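Long-range contacts in DyP-type peroxidase (Pleurotus ostreatus PC15, PDB 6FSK), which probably uses hydrogen peroxide to oxidise dyes and manganese(II) at a bound heme b, as a member of the dye-decolorizing peroxidase family: residues D349-I354 with F393-E398; S238-R243 with V383-S388; R331-R336 with G426-I431. The protein carries 1 engineered substitution. All blocks are in the same frame, centred on the assembly; numbering follows the deposited sequence.

Contact 1. Residues D349-I354 with F393-E398; sequences DNRRII and FHFIQE. With HEM (protoporphyrin IX containing Fe), chain C.
The guanidinium of Arg351 lies flat on the ring of Phe395, an example of how an arginine can use an aromatic ring as its packing surface. The two planes are only 4° apart, and CZ of Arg351 sits 3.5 Å from the centroid of the Phe395 ring, over its centre: a cation-pi stack. On the opposite face of the guanidinium comes OD1 of Asn350, towards the rim. NH1 is also hydrogen-bonded to the backbone O of Asp391, which helps to hold the group's rotation, while the Phe395 ring also meets Trp400 in an edge-to-face pair. The bend of the Arg351 chain at chi2 (-74°) brings the guanidinium onto the Phe395 ring. Replacing Phe395 by an alanine would probably leave the Arg351 guanidinium held through NH1 but without the surface on which it lies flat, and so set it freer to turn.

Nearer the heme the contact becomes apolar. Ile353 and Ile396 meet tip to tip, CD1 of one 4.1 Å from CD1 of the other, and CD1 of Ile396 also lies 3.5 Å from O of Arg351. CD1 of Ile353 is 3.9 Å from the heme methyl CMD. CG2 of Ile396 approaches the vinyl carbon CBC at 3.8 Å, and Phe393 brings CD1 to 3.5 Å from that same heme CBC. Loop 349-354 and the start of helix 393-401 thus form a hydrophobic wall along one edge of the porphyrin, part of the heme b pocket of this DyP-type peroxidase.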
loop_
_atom_site.group_PDB
_atom_site.type_symbol
_atom_site.label_atom_id
_atom_site.label_comp_id
_atom_site.label_asym_id
_atom_site.label_seq_id
_atom_site.Cartn_x
_atom_site.Cartn_y
_atom_site.Cartn_z
ATOM N N ASP A 349 13.121 7.878 -7.149
ATOM C CA ASP A 349 13.019 7.770 -5.664
ATOM C C ASP A 349 11.735 8.387 -5.118
ATOM O O ASP A 349 11.227 7.867 -4.151
ATOM C CB ASP A 349 14.263 8.373 -4.984
ATOM C CG ASP A 349 15.552 7.575 -5.301
ATOM O OD1 ASP A 349 15.538 6.555 -5.983
ATOM O OD2 ASP A 349 16.581 8.034 -4.776
ATOM N N ASN A 350 11.231 9.430 -5.789
ATOM C CA ASN A 350 9.982 10.024 -5.369
ATOM C C ASN A 350 8.765 9.223 -5.720
ATOM O O ASN A 350 7.690 9.587 -5.277
ATOM C CB ASN A 350 9.856 11.468 -5.864
ATOM C CG ASN A 350 9.593 11.572 -7.354
ATOM O OD1 ASN A 350 9.821 10.643 -8.148
ATOM N ND2 ASN A 350 9.313 12.798 -7.781
ATOM N N ARG A 351 8.888 8.120 -6.387
ATOM C CA ARG A 351 7.765 7.233 -6.674
ATOM C C ARG A 351 7.731 6.098 -5.696
ATOM O O ARG A 351 6.798 5.303 -5.741
ATOM C CB ARG A 351 7.942 6.660 -8.049
ATOM C CG ARG A 351 8.179 7.715 -9.146
ATOM C CD ARG A 351 6.929 8.430 -9.468
ATOM N NE ARG A 351 7.191 9.419 -10.525
ATOM C CZ ARG A 351 6.679 10.631 -10.579
ATOM N NH1 ARG A 351 5.975 11.114 -9.571
ATOM N NH2 ARG A 351 6.932 11.396 -11.615
ATOM N N ARG A 352 8.663 6.029 -4.757
ATOM C CA ARG A 352 8.721 4.901 -3.842
ATOM C C ARG A 352 7.740 5.110 -2.707
ATOM O O ARG A 352 7.477 6.241 -2.275
ATOM C CB ARG A 352 10.156 4.689 -3.288
ATOM C CG ARG A 352 11.149 4.479 -4.411
ATOM C CD ARG A 352 10.898 3.332 -5.313
ATOM N NE ARG A 352 10.790 2.033 -4.615
ATOM C CZ ARG A 352 11.782 1.271 -4.264
ATOM N NH1 ARG A 352 13.082 1.663 -4.437
ATOM N NH2 ARG A 352 11.535 0.139 -3.649
ATOM N N ILE A 353 7.229 3.979 -2.199
ATOM C CA ILE A 353 6.317 3.963 -1.070
ATOM C C ILE A 353 6.648 2.857 -0.150
ATOM O O ILE A 353 7.190 1.818 -0.556
ATOM C CB ILE A 353 4.815 3.829 -1.541
ATOM C CG1 ILE A 353 4.598 2.499 -2.323
ATOM C CG2 ILE A 353 4.379 5.017 -2.344
ATOM C CD1 ILE A 353 3.135 2.250 -2.636
ATOM N N ILE A 354 6.326 3.079 1.151
ATOM C CA ILE A 354 6.474 2.038 2.118
ATOM C C ILE A 354 5.075 1.536 2.412
ATOM O O ILE A 354 4.247 2.284 2.878
ATOM C CB ILE A 354 7.161 2.508 3.426
ATOM C CG1 ILE A 354 8.629 2.839 3.148
ATOM C CG2 ILE A 354 7.015 1.469 4.491
ATOM C CD1 ILE A 354 9.273 3.510 4.350
ATOM N N PHE A 393 1.733 7.355 -4.292
ATOM C CA PHE A 393 0.507 6.592 -4.509
ATOM C C PHE A 393 -0.342 7.075 -5.680
ATOM O O PHE A 393 -0.762 6.294 -6.515
ATOM C CB PHE A 393 -0.354 6.584 -3.239
ATOM C CG PHE A 393 -1.730 6.029 -3.517
ATOM C CD1 PHE A 393 -1.902 4.627 -3.579
ATOM C CD2 PHE A 393 -2.800 6.883 -3.760
ATOM C CE1 PHE A 393 -3.141 4.103 -3.938
ATOM C CE2 PHE A 393 -4.065 6.350 -4.113
ATOM C CZ PHE A 393 -4.212 4.954 -4.199
ATOM N N HIS A 394 -0.680 8.370 -5.749
ATOM C CA HIS A 394 -1.565 8.805 -6.825
ATOM C C HIS A 394 -0.946 8.563 -8.204
ATOM O O HIS A 394 -1.669 8.174 -9.124
ATOM C CB HIS A 394 -1.873 10.310 -6.627
ATOM C CG HIS A 394 -2.807 10.869 -7.659
ATOM N ND1 HIS A 394 -2.431 11.121 -8.971
ATOM C CD2 HIS A 394 -4.113 11.184 -7.566
ATOM C CE1 HIS A 394 -3.472 11.634 -9.617
ATOM N NE2 HIS A 394 -4.517 11.605 -8.797
ATOM N N PHE A 395 0.314 8.953 -8.356
ATOM C CA PHE A 395 1.017 8.823 -9.615
ATOM C C PHE A 395 1.081 7.356 -10.055
ATOM O O PHE A 395 0.792 6.996 -11.223
ATOM C CB PHE A 395 2.372 9.453 -9.524
ATOM C CG PHE A 395 3.029 9.599 -10.851
ATOM C CD1 PHE A 395 3.791 8.614 -11.347
ATOM C CD2 PHE A 395 2.875 10.807 -11.570
ATOM C CE1 PHE A 395 4.472 8.740 -12.583
ATOM C CE2 PHE A 395 3.469 10.919 -12.798
ATOM C CZ PHE A 395 4.302 9.914 -13.284
ATOM N N ILE A 396 1.411 6.479 -9.124
ATOM C CA ILE A 396 1.513 5.087 -9.398
ATOM C C ILE A 396 0.188 4.585 -9.946
ATOM O O ILE A 396 0.169 3.831 -10.944
ATOM C CB ILE A 396 1.888 4.250 -8.166
ATOM C CG1 ILE A 396 3.339 4.530 -7.659
ATOM C CG2 ILE A 396 1.786 2.746 -8.410
ATOM C CD1 ILE A 396 3.605 4.089 -6.226
ATOM N N GLN A 397 -0.882 4.905 -9.229
ATOM C CA GLN A 397 -2.186 4.446 -9.657
ATOM C C GLN A 397 -2.557 4.967 -11.002
ATOM O O GLN A 397 -2.928 4.198 -11.921
ATOM C CB GLN A 397 -3.212 4.834 -8.632
ATOM C CG GLN A 397 -4.666 4.309 -8.903
ATOM C CD GLN A 397 -4.777 2.806 -8.628
ATOM O OE1 GLN A 397 -4.479 2.340 -7.567
ATOM N NE2 GLN A 397 -5.078 2.046 -9.681
ATOM N N GLU A 398 -2.479 6.308 -11.194
ATOM C CA GLU A 398 -3.014 6.905 -12.424
ATOM C C GLU A 398 -2.095 6.756 -13.592
ATOM O O GLU A 398 -2.540 6.450 -14.723
ATOM C CB GLU A 398 -3.254 8.388 -12.198
ATOM C CG GLU A 398 -3.893 9.074 -13.381
ATOM C CD GLU A 398 -4.039 10.570 -13.318
ATOM O OE1 GLU A 398 -3.414 11.277 -12.465
ATOM O OE2 GLU A 398 -4.862 11.008 -14.229
HETATM C CHA HEM C . 3.997 -5.367 -4.507
HETATM C CHB HEM C . -0.318 -7.473 -4.074
HETATM C CHC HEM C . -2.371 -3.118 -4.087
HETATM C CHD HEM C . 1.923 -1.002 -4.835
HETATM C C1A HEM C . 3.022 -6.358 -4.379
HETATM C C2A HEM C . 3.254 -7.766 -4.304
HETATM C C3A HEM C . 2.062 -8.355 -4.134
HETATM C C4A HEM C . 1.084 -7.311 -4.186
HETATM C CMA HEM C . 1.792 -9.819 -4.067
HETATM C CAA HEM C . 4.615 -8.434 -4.431
HETATM C CBA HEM C . 5.385 -8.719 -3.149
HETATM C CGA HEM C . 5.899 -7.470 -2.483
HETATM O O1A HEM C . 6.879 -6.879 -2.940
HETATM O O2A HEM C . 5.313 -7.080 -1.442
HETATM C C1B HEM C . -1.302 -6.480 -4.043
HETATM C C2B HEM C . -2.665 -6.669 -3.843
HETATM C C3B HEM C . -3.286 -5.460 -3.805
HETATM C C4B HEM C . -2.205 -4.489 -4.027
HETATM C CMB HEM C . -3.365 -8.001 -3.730
HETATM C CAB HEM C . -4.695 -5.037 -3.646
HETATM C CBB HEM C . -5.613 -5.794 -3.085
HETATM C C1C HEM C . -1.467 -2.141 -4.371
HETATM C C2C HEM C . -1.666 -0.767 -4.559
HETATM C C3C HEM C . -0.474 -0.147 -4.799
HETATM C C4C HEM C . 0.532 -1.175 -4.691
HETATM C CMC HEM C . -3.012 -0.101 -4.468
HETATM C CAC HEM C . -0.111 1.254 -5.148
HETATM C CBC HEM C . -0.943 2.107 -5.781
HETATM C C1D HEM C . 2.842 -2.051 -4.736
HETATM C C2D HEM C . 4.309 -1.762 -4.720
HETATM C C3D HEM C . 4.883 -3.018 -4.580
HETATM C C4D HEM C . 3.784 -3.969 -4.592
HETATM C CMD HEM C . 4.998 -0.458 -4.779
HETATM C CAD HEM C . 6.367 -3.370 -4.566
HETATM C CBD HEM C . 6.949 -3.521 -5.935
HETATM C CGD HEM C . 8.441 -3.738 -5.884
HETATM O O1D HEM C . 8.827 -4.727 -6.556
HETATM O O2D HEM C . 9.139 -3.062 -5.155
HETATM N NA HEM C . 1.657 -6.066 -4.415
HETATM N NB HEM C . -1.039 -5.165 -4.237
HETATM N NC HEM C . -0.090 -2.395 -4.590
HETATM N ND HEM C . 2.600 -3.363 -4.735
HETATM FE FE HEM C . 0.791 -4.262 -4.573
#

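Contact 2. Residues S238-R243 with V383-S388; sequences SFLTFR and VCYSSS
Phe239 and Thr241 pair with Ser386 and Cys384 through four backbone hydrogen bonds, a regular antiparallel arrangement. Thr241 N donates to Cys384 O at 2.9 Å, and Phe239 N to Ser386 O at 3.0 Å; the reciprocal bonds run from Cys384 N to Thr241 O and from Ser386 N to Phe239 O. Leu240 with Tyr385, between them, and Phe242 with Val383, one step beyond Thr241-Cys384, are non-hydrogen-bonded pairs that bring CA-H groups against carbonyls, as where CA of Tyr385 lies 3.1 Å from O of Phe239.

On the face carrying these non-hydrogen-bonded pairs, Leu240 and Tyr385 run side by side in the same direction, CG of the leucine 3.7 Å from CE1 of the ring. The other branch, CD2 of Leu240, crosses to CG1 of Val383 at 3.8 Å, and CG2 of Val383 meets the edge of the Phe242 ring. The opposite face is more polar. A chi1 of 73° sets SG of Cys384 between its own backbone N and carbonyl carbon, and there it packs on CB of Thr241. A water bonded to Thr241 OG1 donates to Cys384 O, giving that carbonyl a second bond. Phe239 turns the edge of its ring to Ser386 O, and OG of Ser386 accepts from Ser388 N at 3.1 Å, an ST turn where the strand ends.

Further out, Phe98 and Phe471 stack edge-to-face with Phe239, and Phe393 touches both Thr241 and Cys384. Strand 238-247 lies between 462-472 and 379-386 in the antiparallel sheet of the DyP alpha+beta fold. The chemistry is therefore divided: backbone polarity is satisfied between strands, one face is largely hydrocarbon, its tyrosine hydroxyl satisfied by Asp11, and the other buries small polar groups beside the Phe239 ring, with the help of a water.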
loop_
_atom_site.group_PDB
_atom_site.type_symbol
_atom_site.label_atom_id
_atom_site.label_comp_id
_atom_site.label_asym_id
_atom_site.label_seq_id
_atom_site.Cartn_x
_atom_site.Cartn_y
_atom_site.Cartn_z
ATOM N N SER A 238 4.570 12.018 7.724
ATOM C CA SER A 238 4.511 11.322 6.427
ATOM C C SER A 238 3.021 11.227 6.032
ATOM O O SER A 238 2.161 11.199 6.893
ATOM C CB SER A 238 5.125 9.958 6.582
ATOM O OG SER A 238 5.212 9.276 5.306
ATOM N N PHE A 239 2.760 11.120 4.755
ATOM C CA PHE A 239 1.413 10.954 4.198
ATOM C C PHE A 239 1.070 9.486 4.185
ATOM O O PHE A 239 1.775 8.646 3.619
ATOM C CB PHE A 239 1.267 11.530 2.811
ATOM C CG PHE A 239 1.396 13.025 2.724
ATOM C CD1 PHE A 239 0.307 13.810 2.935
ATOM C CD2 PHE A 239 2.609 13.658 2.478
ATOM C CE1 PHE A 239 0.371 15.159 2.900
ATOM C CE2 PHE A 239 2.695 15.032 2.493
ATOM C CZ PHE A 239 1.549 15.784 2.635
ATOM N N LEU A 240 -0.041 9.188 4.859
ATOM C CA LEU A 240 -0.630 7.858 4.985
ATOM C C LEU A 240 -1.784 7.788 3.984
ATOM O O LEU A 240 -2.832 8.458 4.188
ATOM C CB LEU A 240 -1.175 7.676 6.395
ATOM C CG LEU A 240 -1.581 6.297 6.838
ATOM C CD1 LEU A 240 -1.826 6.215 8.333
ATOM C CD2 LEU A 240 -2.801 5.768 6.095
ATOM N N THR A 241 -1.666 6.956 2.967
ATOM C CA THR A 241 -2.805 6.609 2.074
ATOM C C THR A 241 -3.451 5.348 2.574
ATOM O O THR A 241 -2.791 4.328 2.721
ATOM C CB THR A 241 -2.306 6.441 0.629
ATOM O OG1 THR A 241 -1.858 7.696 0.120
ATOM C CG2 THR A 241 -3.485 5.927 -0.237
ATOM N N PHE A 242 -4.789 5.412 2.813
ATOM C CA PHE A 242 -5.603 4.232 3.158
ATOM C C PHE A 242 -6.540 3.889 2.032
ATOM O O PHE A 242 -7.206 4.795 1.527
ATOM C CB PHE A 242 -6.416 4.470 4.416
ATOM C CG PHE A 242 -7.381 3.367 4.710
ATOM C CD1 PHE A 242 -6.962 2.115 5.111
ATOM C CD2 PHE A 242 -8.736 3.592 4.586
ATOM C CE1 PHE A 242 -7.912 1.117 5.423
ATOM C CE2 PHE A 242 -9.643 2.572 4.849
ATOM C CZ PHE A 242 -9.212 1.362 5.179
ATOM N N ARG A 243 -6.566 2.613 1.628
ATOM C CA ARG A 243 -7.505 2.094 0.604
ATOM C C ARG A 243 -8.122 0.831 1.106
ATOM O O ARG A 243 -7.436 -0.112 1.489
ATOM C CB ARG A 243 -6.816 1.839 -0.741
ATOM C CG ARG A 243 -6.167 3.102 -1.321
ATOM C CD ARG A 243 -7.132 3.893 -2.181
ATOM N NE ARG A 243 -7.504 3.313 -3.465
ATOM C CZ ARG A 243 -8.588 3.610 -4.164
ATOM N NH1 ARG A 243 -9.531 4.391 -3.673
ATOM N NH2 ARG A 243 -8.743 3.015 -5.331
ATOM N N VAL A 383 -2.305 0.311 3.161
ATOM C CA VAL A 383 -1.772 1.516 3.727
ATOM C C VAL A 383 -0.376 1.768 3.154
ATOM O O VAL A 383 0.418 0.813 3.089
ATOM C CB VAL A 383 -1.674 1.459 5.267
ATOM C CG1 VAL A 383 -0.800 2.577 5.825
ATOM C CG2 VAL A 383 -3.063 1.533 5.848
ATOM N N CYS A 384 -0.062 2.936 2.678
ATOM C CA CYS A 384 1.340 3.239 2.254
ATOM C C CYS A 384 1.692 4.646 2.706
ATOM O O CYS A 384 0.813 5.517 2.837
ATOM C CB CYS A 384 1.555 3.054 0.746
ATOM S SG CYS A 384 0.813 4.303 -0.294
ATOM N N TYR A 385 2.967 4.860 2.868
ATOM C CA TYR A 385 3.578 6.090 3.267
ATOM C C TYR A 385 4.574 6.621 2.280
ATOM O O TYR A 385 5.385 5.830 1.713
ATOM C CB TYR A 385 4.339 5.953 4.581
ATOM C CG TYR A 385 3.515 5.577 5.778
ATOM C CD1 TYR A 385 2.838 6.541 6.513
ATOM C CD2 TYR A 385 3.364 4.259 6.176
ATOM C CE1 TYR A 385 2.041 6.203 7.624
ATOM C CE2 TYR A 385 2.560 3.911 7.242
ATOM C CZ TYR A 385 1.915 4.910 7.995
ATOM O OH TYR A 385 1.145 4.574 9.070
ATOM N N SER A 386 4.594 7.920 2.139
ATOM C CA SER A 386 5.682 8.637 1.475
ATOM C C SER A 386 5.525 10.125 1.791
ATOM O O SER A 386 4.544 10.537 2.409
ATOM C CB SER A 386 5.809 8.442 -0.016
ATOM O OG SER A 386 4.930 9.280 -0.752
ATOM N N SER A 387 6.480 10.954 1.392
ATOM C CA SER A 387 6.383 12.348 1.640
ATOM C C SER A 387 5.608 13.068 0.581
ATOM O O SER A 387 5.492 14.311 0.605
ATOM C CB SER A 387 7.770 12.978 1.794
ATOM O OG SER A 387 8.447 12.903 0.566
ATOM N N SER A 388 5.015 12.341 -0.385
ATOM C CA SER A 388 4.224 12.968 -1.414
ATOM C C SER A 388 3.279 11.919 -1.998
ATOM O O SER A 388 3.683 11.009 -2.699
ATOM C CB SER A 388 5.085 13.514 -2.525
ATOM O OG SER A 388 4.349 14.059 -3.611
HETATM O O HOH W 1 0.885 7.726 0.963
#

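Contact 3. Residues R331-R336 with G426-I431; sequences RKTYPR and GFDAII. With HEM (protoporphyrin IX containing Fe), chain C.
Lys332 reaches from the end of helix 329-333 along loop 426-431, and most of its chain has a neighbour there. CB lies 3.7 Å from OD2 of Asp428, and CG is 4.0 Å from CB of the same aspartate. The bend at chi2 (-83°) then carries the chain alongside the loop, CE passing 3.2 Å from O of Gly426. At the tip, NZ donates to that Gly426 oxygen at 2.9 Å, almost in line with the carbonyl, and is also hydrogen-bonded to the carbonyls of Trp400 and Phe406. Three backbone oxygens thus grip a buried ammonium, whereas Asp428 runs the other way alongside the lysine, its OD2 7.0 Å from NZ of Lys332.

Asp428 is occupied on both oxygens. OD1 accepts from the backbone N of Ile430, an Asx turn, and from Ile431 N, which comes from above the carboxylate plane at 2.9 Å; OD2 is hydrogen-bonded to ND1 of His329. Thr333 touches CD1 of Ile431 with its CG2, and CG2 of Ile431 itself reaches the heme carbon CHC at 3.4 Å. Farther along 331-336, Arg336 NH2 donates edge-on to the heme propionate oxygen O1D at 2.9 Å. His329 is the axial ligand of the heme iron, so this is the proximal aspartate-histidine-iron arrangement familiar from many heme peroxidases.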
loop_
_atom_site.group_PDB
_atom_site.type_symbol
_atom_site.label_atom_id
_atom_site.label_comp_id
_atom_site.label_asym_id
_atom_site.label_seq_id
_atom_site.Cartn_x
_atom_site.Cartn_y
_atom_site.Cartn_z
ATOM N N ARG A 331 5.981 -4.636 -11.614
ATOM C CA ARG A 331 6.697 -3.829 -12.582
ATOM C C ARG A 331 6.010 -2.507 -12.879
ATOM O O ARG A 331 6.671 -1.482 -13.149
ATOM C CB ARG A 331 6.927 -4.670 -13.877
ATOM C CG ARG A 331 7.877 -4.097 -14.926
ATOM C CD ARG A 331 8.266 -5.282 -15.832
ATOM N NE ARG A 331 9.238 -4.768 -16.812
ATOM C CZ ARG A 331 9.976 -5.571 -17.561
ATOM N NH1 ARG A 331 9.705 -6.865 -17.565
ATOM N NH2 ARG A 331 10.889 -5.054 -18.311
ATOM N N LYS A 332 4.675 -2.526 -12.872
ATOM C CA LYS A 332 3.834 -1.352 -12.947
ATOM C C LYS A 332 4.014 -0.468 -11.720
ATOM O O LYS A 332 3.970 0.752 -11.869
ATOM C CB LYS A 332 2.371 -1.729 -13.072
ATOM C CG LYS A 332 1.985 -2.215 -14.434
ATOM C CD LYS A 332 1.683 -1.070 -15.426
ATOM C CE LYS A 332 0.977 -1.509 -16.668
ATOM N NZ LYS A 332 0.588 -0.331 -17.441
ATOM N N THR A 333 4.373 -0.981 -10.577
ATOM C CA THR A 333 4.393 -0.200 -9.357
ATOM C C THR A 333 5.814 0.157 -8.888
ATOM O O THR A 333 5.971 1.195 -8.296
ATOM C CB THR A 333 3.622 -0.894 -8.215
ATOM O OG1 THR A 333 4.238 -2.149 -7.925
ATOM C CG2 THR A 333 2.094 -1.036 -8.526
ATOM N N TYR A 334 6.784 -0.630 -9.274
ATOM C CA TYR A 334 8.197 -0.240 -9.123
ATOM C C TYR A 334 8.922 -0.671 -10.408
ATOM O O TYR A 334 9.384 -1.813 -10.540
ATOM C CB TYR A 334 8.850 -0.852 -7.909
ATOM C CG TYR A 334 10.329 -0.519 -7.743
ATOM C CD1 TYR A 334 10.847 0.646 -8.181
ATOM C CD2 TYR A 334 11.153 -1.411 -7.078
ATOM C CE1 TYR A 334 12.226 0.899 -8.026
ATOM C CE2 TYR A 334 12.476 -1.166 -6.909
ATOM C CZ TYR A 334 12.992 -0.001 -7.360
ATOM O OH TYR A 334 14.396 0.169 -7.214
ATOM N N PRO A 335 9.078 0.261 -11.333
ATOM C CA PRO A 335 9.637 -0.096 -12.682
ATOM C C PRO A 335 11.086 -0.524 -12.730
ATOM O O PRO A 335 11.533 -1.054 -13.760
ATOM C CB PRO A 335 9.408 1.191 -13.493
ATOM C CG PRO A 335 8.167 1.775 -12.880
ATOM C CD PRO A 335 8.342 1.540 -11.411
ATOM N N ARG A 336 11.853 -0.262 -11.676
ATOM C CA ARG A 336 13.285 -0.603 -11.702
ATOM C C ARG A 336 13.964 -0.066 -12.954
ATOM O O ARG A 336 13.799 1.116 -13.324
ATOM C CB ARG A 336 13.525 -2.111 -11.450
ATOM C CG ARG A 336 12.775 -2.580 -10.156
ATOM C CD ARG A 336 13.125 -4.000 -9.748
ATOM N NE ARG A 336 12.200 -4.469 -8.716
ATOM C CZ ARG A 336 12.534 -5.140 -7.646
ATOM N NH1 ARG A 336 13.773 -5.587 -7.481
ATOM N NH2 ARG A 336 11.604 -5.376 -6.730
ATOM N N GLY A 426 -0.928 -2.823 -21.555
ATOM C CA GLY A 426 -2.208 -2.931 -20.911
ATOM C C GLY A 426 -2.193 -2.573 -19.451
ATOM O O GLY A 426 -1.275 -1.889 -18.959
ATOM N N PHE A 427 -3.293 -2.877 -18.825
ATOM C CA PHE A 427 -3.510 -2.546 -17.430
ATOM C C PHE A 427 -2.761 -3.485 -16.476
ATOM O O PHE A 427 -2.597 -4.686 -16.733
ATOM C CB PHE A 427 -5.043 -2.585 -17.054
ATOM C CG PHE A 427 -5.805 -1.434 -17.625
ATOM C CD1 PHE A 427 -6.143 -1.434 -18.955
ATOM C CD2 PHE A 427 -6.109 -0.345 -16.880
ATOM C CE1 PHE A 427 -6.834 -0.361 -19.527
ATOM C CE2 PHE A 427 -6.782 0.742 -17.437
ATOM C CZ PHE A 427 -7.136 0.716 -18.773
ATOM N N ASP A 428 -2.402 -2.926 -15.318
ATOM C CA ASP A 428 -2.070 -3.726 -14.162
ATOM C C ASP A 428 -3.353 -4.507 -13.835
ATOM O O ASP A 428 -4.433 -3.901 -13.661
ATOM C CB ASP A 428 -1.719 -2.794 -13.034
ATOM C CG ASP A 428 -1.407 -3.485 -11.759
ATOM O OD1 ASP A 428 -2.156 -4.419 -11.314
ATOM O OD2 ASP A 428 -0.390 -3.077 -11.081
ATOM N N ALA A 429 -3.303 -5.838 -13.881
ATOM C CA ALA A 429 -4.526 -6.619 -13.730
ATOM C C ALA A 429 -4.914 -6.831 -12.308
ATOM O O ALA A 429 -5.987 -7.351 -12.008
ATOM C CB ALA A 429 -4.365 -7.962 -14.452
ATOM N N ILE A 430 -4.093 -6.409 -11.393
ATOM C CA ILE A 430 -4.465 -6.490 -9.974
ATOM C C ILE A 430 -5.185 -5.210 -9.538
ATOM O O ILE A 430 -6.269 -5.236 -9.010
ATOM C CB ILE A 430 -3.231 -6.770 -9.076
ATOM C CG1 ILE A 430 -2.528 -8.020 -9.517
ATOM C CG2 ILE A 430 -3.613 -6.797 -7.611
ATOM C CD1 ILE A 430 -3.309 -9.294 -9.366
ATOM N N ILE A 431 -4.575 -4.070 -9.792
ATOM C CA ILE A 431 -5.086 -2.780 -9.334
ATOM C C ILE A 431 -5.452 -1.768 -10.413
ATOM O O ILE A 431 -6.004 -0.725 -10.110
ATOM C CB ILE A 431 -4.116 -2.060 -8.318
ATOM C CG1 ILE A 431 -2.771 -1.713 -8.989
ATOM C CG2 ILE A 431 -3.831 -2.886 -7.110
ATOM C CD1 ILE A 431 -1.966 -0.641 -8.341
HETATM C CHA HEM C . 3.997 -5.367 -4.507
HETATM C CHB HEM C . -0.318 -7.473 -4.074
HETATM C CHC HEM C . -2.371 -3.118 -4.087
HETATM C CHD HEM C . 1.923 -1.002 -4.835
HETATM C C1A HEM C . 3.022 -6.358 -4.379
HETATM C C2A HEM C . 3.254 -7.766 -4.304
HETATM C C3A HEM C . 2.062 -8.355 -4.134
HETATM C C4A HEM C . 1.084 -7.311 -4.186
HETATM C CMA HEM C . 1.792 -9.819 -4.067
HETATM C CAA HEM C . 4.615 -8.434 -4.431
HETATM C CBA HEM C . 5.385 -8.719 -3.149
HETATM C CGA HEM C . 5.899 -7.470 -2.483
HETATM O O1A HEM C . 6.879 -6.879 -2.940
HETATM O O2A HEM C . 5.313 -7.080 -1.442
HETATM C C1B HEM C . -1.302 -6.480 -4.043
HETATM C C2B HEM C . -2.665 -6.669 -3.843
HETATM C C3B HEM C . -3.286 -5.460 -3.805
HETATM C C4B HEM C . -2.205 -4.489 -4.027
HETATM C CMB HEM C . -3.365 -8.001 -3.730
HETATM C CAB HEM C . -4.695 -5.037 -3.646
HETATM C CBB HEM C . -5.613 -5.794 -3.085
HETATM C C1C HEM C . -1.467 -2.141 -4.371
HETATM C C2C HEM C . -1.666 -0.767 -4.559
HETATM C C3C HEM C . -0.474 -0.147 -4.799
HETATM C C4C HEM C . 0.532 -1.175 -4.691
HETATM C CMC HEM C . -3.012 -0.101 -4.468
HETATM C CAC HEM C . -0.111 1.254 -5.148
HETATM C CBC HEM C . -0.943 2.107 -5.781
HETATM C C1D HEM C . 2.842 -2.051 -4.736
HETATM C C2D HEM C . 4.309 -1.762 -4.720
HETATM C C3D HEM C . 4.883 -3.018 -4.580
HETATM C C4D HEM C . 3.784 -3.969 -4.592
HETATM C CMD HEM C . 4.998 -0.458 -4.779
HETATM C CAD HEM C . 6.367 -3.370 -4.566
HETATM C CBD HEM C . 6.949 -3.521 -5.935
HETATM C CGD HEM C . 8.441 -3.738 -5.884
HETATM O O1D HEM C . 8.827 -4.727 -6.556
HETATM O O2D HEM C . 9.139 -3.062 -5.155
HETATM N NA HEM C . 1.657 -6.066 -4.415
HETATM N NB HEM C . -1.039 -5.165 -4.237
HETATM N NC HEM C . -0.090 -2.395 -4.590
HETATM N ND HEM C . 2.600 -3.363 -4.735
HETATM FE FE HEM C . 0.791 -4.262 -4.573
#

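In the fold
The three contacts show how separate packing elements converge on one cofactor. Contacts 1 and 2 have centres about 9 Å apart and join through backbone, Ile354 O lying 2.9 Å from Tyr385 N in a probable hydrogen bond between neighbouring strands. Contacts 1 and 3, about 11 Å between centres, both touch the heme; Gln397 NE2 lies 3.0 Å from Ile431 O, again a probable hydrogen bond, and Arg352 forms a cation-pi pair with Tyr334. Contacts 2 and 3 do not touch, their centres being about 18 Å apart. Helix 393-401 stands between, linking the sheet of contact 2 to the proximal side of the heme.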